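Local atomic coordinates of transcription termination factor FttA (Methanosarcina mazei, PDB entry 2XR1), a protein that probably terminates transcription in archaea, cleaving nascent RNA at the exit channel of RNA polymerase with two zinc ions and then degrading the released RNA from its 5' end. Residues Ala381-Asn385 and Ala386-Gln390; Arg586-Leu589 and Met590-Val593. All coordinates share one frame; numbering follows the deposited sequence.

How the contacts relate
Contact 1 comes first along the chain, in the loop between strand 376-380 and helix 393-409. Contact 2 follows much later, on helix 586-594. The two centres nevertheless lie about 9 Å apart. Arg-586 joins them: its NH1 is 2.9 Å from Gly-384 O and its backbone N is 3.1 Å from Ala-388 O, both probable hydrogen bonds. The predicted beta-CASP region begins within contact 1 and ends just before contact 2. Strand 376-380 and strand 602-606, which follows helix 586-594, are neighbours in one mixed sheet. The chain thus leaves and re-enters the metallo-beta-lactamase fold close to the same place, near the zinc site.

Contact 1: residues Ala381-Asn385 and Ala386-Gln390; sequences ATYGN and ANAFQ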
ATOM      1  N   ALA B 381      -1.640  19.379  10.383  1.00 25.63           N
ATOM      2  CA  ALA B 381      -1.185  20.603   9.738  1.00 25.97           C
ATOM      3  C   ALA B 381      -2.316  21.623   9.479  1.00 25.58           C
ATOM      4  O   ALA B 381      -2.254  22.340   8.523  1.00 26.06           O
ATOM      5  CB  ALA B 381      -0.440  20.259   8.426  1.00 25.82           C
ATOM      6  N   THR B 382      -3.328  21.684  10.337  1.00 24.89           N
ATOM      7  CA  THR B 382      -4.568  22.451  10.062  1.00 25.77           C
ATOM      8  C   THR B 382      -4.283  23.906   9.888  1.00 27.87           C
ATOM      9  O   THR B 382      -4.765  24.526   8.948  1.00 29.38           O
ATOM     10  CB  THR B 382      -5.606  22.330  11.166  1.00 25.25           C
ATOM     11  OG1 THR B 382      -5.758  20.964  11.511  1.00 23.21           O
ATOM     12  CG2 THR B 382      -6.954  22.876  10.715  1.00 26.08           C
ATOM     13  N   TYR B 383      -3.465  24.455  10.779  1.00 28.11           N
ATOM     14  CA  TYR B 383      -2.997  25.816  10.618  1.00 29.97           C
ATOM     15  C   TYR B 383      -1.565  25.839  10.063  1.00 30.59           C
ATOM     16  O   TYR B 383      -0.715  26.657  10.449  1.00 32.18           O
ATOM     17  CB  TYR B 383      -3.110  26.557  11.948  1.00 30.22           C
ATOM     18  CG  TYR B 383      -4.547  26.889  12.329  1.00 29.66           C
ATOM     19  CD1 TYR B 383      -5.408  25.913  12.758  1.00 28.69           C
ATOM     20  CD2 TYR B 383      -5.023  28.165  12.254  1.00 29.70           C
ATOM     21  CE1 TYR B 383      -6.701  26.190  13.094  1.00 28.03           C
ATOM     22  CE2 TYR B 383      -6.316  28.454  12.592  1.00 31.72           C
ATOM     23  CZ  TYR B 383      -7.155  27.464  13.012  1.00 29.13           C
ATOM     24  OH  TYR B 383      -8.431  27.781  13.361  1.00 26.32           O
ATOM     25  N   GLY B 384      -1.307  24.982   9.106  1.00 30.14           N
ATOM     26  CA  GLY B 384       0.044  24.763   8.667  1.00 31.16           C
ATOM     27  C   GLY B 384       0.567  25.793   7.690  1.00 33.78           C
ATOM     28  O   GLY B 384       1.751  25.832   7.430  1.00 33.57           O
ATOM     29  N   ASN B 385      -0.327  26.603   7.137  1.00 36.08           N
ATOM     30  CA  ASN B 385       0.061  27.641   6.217  1.00 39.18           C
ATOM     31  C   ASN B 385       1.005  28.688   6.832  1.00 40.68           C
ATOM     32  O   ASN B 385       0.854  29.071   7.981  1.00 40.50           O
ATOM     33  CB  ASN B 385      -1.196  28.322   5.691  1.00 41.25           C
ATOM     34  CG  ASN B 385      -1.708  27.695   4.404  1.00 42.99           C
ATOM     35  OD1 ASN B 385      -1.046  27.787   3.355  1.00 49.59           O
ATOM     36  ND2 ASN B 385      -2.885  27.090   4.458  1.00 41.11           N
ATOM     37  N   ALA B 386       1.966  29.176   6.054  1.00 42.84           N
ATOM     38  CA  ALA B 386       2.897  30.236   6.523  1.00 44.51           C
ATOM     39  C   ALA B 386       2.167  31.350   7.275  1.00 45.51           C
ATOM     40  O   ALA B 386       2.691  31.958   8.184  1.00 46.45           O
ATOM     41  CB  ALA B 386       3.689  30.807   5.326  1.00 45.70           C
ATOM     42  N   ASN B 387       0.939  31.580   6.862  1.00 46.74           N
ATOM     43  CA  ASN B 387       0.115  32.738   7.205  1.00 49.06           C
ATOM     44  C   ASN B 387      -0.674  32.565   8.520  1.00 47.03           C
ATOM     45  O   ASN B 387      -1.200  33.521   9.056  1.00 48.56           O
ATOM     46  CB  ASN B 387      -0.921  32.814   6.067  1.00 51.07           C
ATOM     47  CG  ASN B 387      -1.424  34.173   5.802  1.00 56.65           C
ATOM     48  OD1 ASN B 387      -2.153  34.374   4.823  1.00 61.79           O
ATOM     49  ND2 ASN B 387      -1.064  35.138   6.651  1.00 63.56           N
ATOM     50  N   ALA B 388      -0.748  31.331   9.020  1.00 43.34           N
ATOM     51  CA  ALA B 388      -1.875  30.870   9.783  1.00 41.59           C
ATOM     52  C   ALA B 388      -1.688  30.950  11.314  1.00 40.51           C
ATOM     53  O   ALA B 388      -1.847  29.991  12.069  1.00 37.28           O
ATOM     54  CB  ALA B 388      -2.270  29.420   9.296  1.00 38.37           C
ATOM     55  N   PHE B 389      -1.395  32.139  11.767  1.00 43.13           N
ATOM     56  CA  PHE B 389      -1.305  32.401  13.197  1.00 43.89           C
ATOM     57  C   PHE B 389      -2.704  32.643  13.717  1.00 44.96           C
ATOM     58  O   PHE B 389      -3.622  32.980  12.967  1.00 46.23           O
ATOM     59  CB  PHE B 389      -0.393  33.597  13.467  1.00 45.91           C
ATOM     60  CG  PHE B 389       0.935  33.452  12.810  1.00 46.44           C
ATOM     61  CD1 PHE B 389       1.871  32.535  13.305  1.00 44.11           C
ATOM     62  CD2 PHE B 389       1.220  34.127  11.629  1.00 47.38           C
ATOM     63  CE1 PHE B 389       3.102  32.370  12.670  1.00 44.26           C
ATOM     64  CE2 PHE B 389       2.444  33.950  10.991  1.00 47.66           C
ATOM     65  CZ  PHE B 389       3.379  33.079  11.508  1.00 46.12           C
ATOM     66  N   GLN B 390      -2.893  32.428  15.003  1.00 44.70           N
ATOM     67  CA  GLN B 390      -4.172  32.748  15.571  1.00 46.31           C
ATOM     68  C   GLN B 390      -3.899  33.618  16.780  1.00 48.03           C
ATOM     69  O   GLN B 390      -2.794  33.635  17.288  1.00 48.89           O
ATOM     70  CB  GLN B 390      -4.973  31.461  15.802  1.00 43.98           C
ATOM     71  CG  GLN B 390      -4.464  30.629  16.838  1.00 43.07           C
ATOM     72  CD  GLN B 390      -4.919  29.181  16.755  1.00 42.35           C
ATOM     73  OE1 GLN B 390      -5.132  28.581  17.790  1.00 45.38           O
ATOM     74  NE2 GLN B 390      -5.015  28.600  15.560  1.00 41.71           N
TER
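Asn-385 and Ala-388 are the two ends of a type I beta turn, with Ala-386 and Asn-387 at its corners. The backbone N of Ala-386 is hydrogen-bonded to Asp-615 OD2 of helix 610-624, the helix that the Asn-385 side chain also touches. Ala-388 closes the turn. Its N donates to Asn-385 O at 3.0 Å, with an N-H...O angle of 153°. The methyl CB of Ala-388 points back to residues 381-385, 3.4 Å from Tyr-383 O, 4.0 Å from Tyr-383 CB and 3.9 Å from Asn-385 CB. Ala-388 O sits at the edge of the Tyr-383 ring, near its plane.

Past Phe-389, Gln-390 turns back to the tyrosine. Its CG lies between the backbone N and the carbonyl carbon (chi1 69°), and the rest of the chain is extended. This carries NE2 over one face of the Tyr-383 ring, toward the rim, 3.2 Å from Tyr-383 CE2. Ring and amide planes are 74° apart, so the amide does not stack flat on the ring. Gln-390 OE1 accepts from Lys-357 NZ, and Tyr-383 OH bonds to Asp-578 OD1 and Tyr-539 N.

The arrangement is a loop of two successive type I beta turns, Ala-381 to Gly-384 and Asn-385 to Ala-388. An inverse gamma turn centred on Ala-388 follows. The loop comes after a strand of the metallo-beta-lactamase fold, at the passage to the predicted beta-CASP region. Thr-382 OG1 bonds to the zinc ligand His-607, which makes the loop part of the second shell of the metal site.

Contact 2: residues Arg586-Leu589 and Met590-Val593; sequences RRQL and MEYV
Arg-587 and Glu-591, one helical turn apart, form a salt bridge. Arg-587 NE donates to Glu-591 OE2 at 2.8 Å, with an N-H...O angle of 160°. The carboxylate oxygen lies at the guanidinium edge, in its plane, but is itself met from above the carboxylate plane. The two planes are 82° apart, so the groups do not pair side by side. Arg-587 NH2 also comes within 3.1 Å of Glu-591 OE1. A bend at chi3 (87°) turns the arginine end onto the glutamate, whose own chain is extended beyond CG.

The helix backbone sets this spacing. Glu-591 N donates to Arg-587 O at 2.9 Å. Met-590 N to Arg-586 O and Tyr-592 N to Gln-588 O continue the i to i+4 pattern, and Val-593 N to Leu-589 O is weak.

Helix 586-594 lies against helix 610-624. Leu-589 meets Leu-616, Met-590 meets Val-620, and Arg-586 NH2 bonds to Ser-619 OG while its NH1 forms a salt bridge with Asp-615. On the way out of strand 348-352, the loop residues Tyr-356 and Tyr-358 pack on Tyr-592, the latter edge-to-face, and Tyr-592 OH bonds to Val-368 O.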
ATOM      1  N   ARG B 586       0.225  28.156  13.381  1.00 30.83           N
ATOM      2  CA  ARG B 586       1.441  27.882  12.618  1.00 31.76           C
ATOM      3  C   ARG B 586       2.668  27.897  13.520  1.00 32.05           C
ATOM      4  O   ARG B 586       3.440  26.981  13.499  1.00 31.28           O
ATOM      5  CB  ARG B 586       1.583  28.869  11.461  1.00 32.78           C
ATOM      6  CG  ARG B 586       2.965  28.995  10.903  1.00 34.40           C
ATOM      7  CD  ARG B 586       3.347  27.851   9.963  1.00 34.20           C
ATOM      8  NE  ARG B 586       4.605  28.206   9.335  1.00 36.44           N
ATOM      9  CZ  ARG B 586       5.075  27.745   8.185  1.00 36.62           C
ATOM     10  NH1 ARG B 586       4.411  26.866   7.452  1.00 35.09           N
ATOM     11  NH2 ARG B 586       6.238  28.206   7.759  1.00 39.31           N
ATOM     12  N   ARG B 587       2.810  28.929  14.338  1.00 34.08           N
ATOM     13  CA  ARG B 587       3.911  29.018  15.291  1.00 35.50           C
ATOM     14  C   ARG B 587       3.976  27.755  16.182  1.00 34.33           C
ATOM     15  O   ARG B 587       5.007  27.143  16.375  1.00 34.19           O
ATOM     16  CB  ARG B 587       3.774  30.249  16.169  1.00 36.63           C
ATOM     17  CG  ARG B 587       5.102  30.693  16.795  1.00 40.24           C
ATOM     18  CD  ARG B 587       4.919  31.749  17.893  1.00 43.30           C
ATOM     19  NE  ARG B 587       4.667  31.114  19.196  1.00 46.28           N
ATOM     20  CZ  ARG B 587       3.473  31.048  19.814  1.00 48.90           C
ATOM     21  NH1 ARG B 587       2.370  31.611  19.275  1.00 49.84           N
ATOM     22  NH2 ARG B 587       3.373  30.430  20.989  1.00 47.72           N
ATOM     23  N   GLN B 588       2.834  27.347  16.689  1.00 33.76           N
ATOM     24  CA  GLN B 588       2.786  26.256  17.649  1.00 32.57           C
ATOM     25  C   GLN B 588       3.114  24.924  17.012  1.00 31.47           C
ATOM     26  O   GLN B 588       3.711  24.065  17.667  1.00 31.28           O
ATOM     27  CB  GLN B 588       1.424  26.246  18.340  1.00 31.61           C
ATOM     28  CG  GLN B 588       1.361  27.352  19.379  1.00 32.73           C
ATOM     29  CD  GLN B 588      -0.046  27.827  19.691  1.00 34.67           C
ATOM     30  OE1 GLN B 588      -1.038  27.327  19.117  1.00 36.42           O
ATOM     31  NE2 GLN B 588      -0.152  28.809  20.599  1.00 34.54           N
ATOM     32  N   LEU B 589       2.700  24.732  15.760  1.00 30.72           N
ATOM     33  CA  LEU B 589       3.062  23.530  15.025  1.00 29.84           C
ATOM     34  C   LEU B 589       4.585  23.451  14.934  1.00 30.90           C
ATOM     35  O   LEU B 589       5.195  22.413  15.207  1.00 29.81           O
ATOM     36  CB  LEU B 589       2.431  23.535  13.640  1.00 29.95           C
ATOM     37  CG  LEU B 589       0.897  23.341  13.692  1.00 29.97           C
ATOM     38  CD1 LEU B 589       0.177  23.683  12.375  1.00 27.56           C
ATOM     39  CD2 LEU B 589       0.605  21.921  14.104  1.00 26.40           C
ATOM     40  N   MET B 590       5.205  24.560  14.570  1.00 32.31           N
ATOM     41  CA  MET B 590       6.644  24.589  14.410  1.00 34.06           C
ATOM     42  C   MET B 590       7.359  24.400  15.734  1.00 34.53           C
ATOM     43  O   MET B 590       8.367  23.726  15.788  1.00 35.46           O
ATOM     44  CB  MET B 590       7.098  25.905  13.764  1.00 35.82           C
ATOM     45  CG  MET B 590       6.760  25.965  12.270  1.00 37.65           C
ATOM     46  SD  MET B 590       7.946  25.037  11.202  1.00 42.27           S
ATOM     47  CE  MET B 590       9.120  26.348  10.795  1.00 43.79           C
ATOM     48  N   GLU B 591       6.829  24.976  16.803  1.00 34.35           N
ATOM     49  CA  GLU B 591       7.455  24.882  18.108  1.00 34.65           C
ATOM     50  C   GLU B 591       7.373  23.424  18.608  1.00 32.64           C
ATOM     51  O   GLU B 591       8.347  22.905  19.151  1.00 32.69           O
ATOM     52  CB  GLU B 591       6.830  25.892  19.093  1.00 35.36           C
ATOM     53  CG  GLU B 591       7.179  27.383  18.829  1.00 40.50           C
ATOM     54  CD  GLU B 591       6.362  28.431  19.714  1.00 50.04           C
ATOM     55  OE1 GLU B 591       5.191  28.115  20.137  1.00 50.37           O
ATOM     56  OE2 GLU B 591       6.908  29.581  19.995  1.00 54.48           O
ATOM     57  N   TYR B 592       6.249  22.761  18.345  1.00 30.48           N
ATOM     58  CA  TYR B 592       6.029  21.376  18.765  1.00 29.47           C
ATOM     59  C   TYR B 592       7.107  20.425  18.268  1.00 29.68           C
ATOM     60  O   TYR B 592       7.611  19.602  19.037  1.00 29.08           O
ATOM     61  CB  TYR B 592       4.704  20.846  18.253  1.00 28.12           C
ATOM     62  CG  TYR B 592       4.357  19.466  18.774  1.00 26.96           C
ATOM     63  CD1 TYR B 592       3.861  19.301  20.052  1.00 26.24           C
ATOM     64  CD2 TYR B 592       4.476  18.350  17.977  1.00 27.15           C
ATOM     65  CE1 TYR B 592       3.508  18.080  20.544  1.00 26.05           C
ATOM     66  CE2 TYR B 592       4.156  17.098  18.466  1.00 27.76           C
ATOM     67  CZ  TYR B 592       3.667  16.983  19.775  1.00 28.81           C
ATOM     68  OH  TYR B 592       3.350  15.748  20.306  1.00 30.25           O
ATOM     69  N   VAL B 593       7.413  20.524  16.978  1.00 29.80           N
ATOM     70  CA  VAL B 593       8.451  19.703  16.364  1.00 30.22           C
ATOM     71  C   VAL B 593       9.803  20.187  16.791  1.00 32.03           C
ATOM     72  O   VAL B 593      10.622  19.404  17.216  1.00 32.60           O
ATOM     73  CB  VAL B 593       8.373  19.703  14.831  1.00 30.05           C
ATOM     74  CG1 VAL B 593       9.323  18.667  14.251  1.00 30.42           C
ATOM     75  CG2 VAL B 593       7.005  19.366  14.390  1.00 28.80           C
TER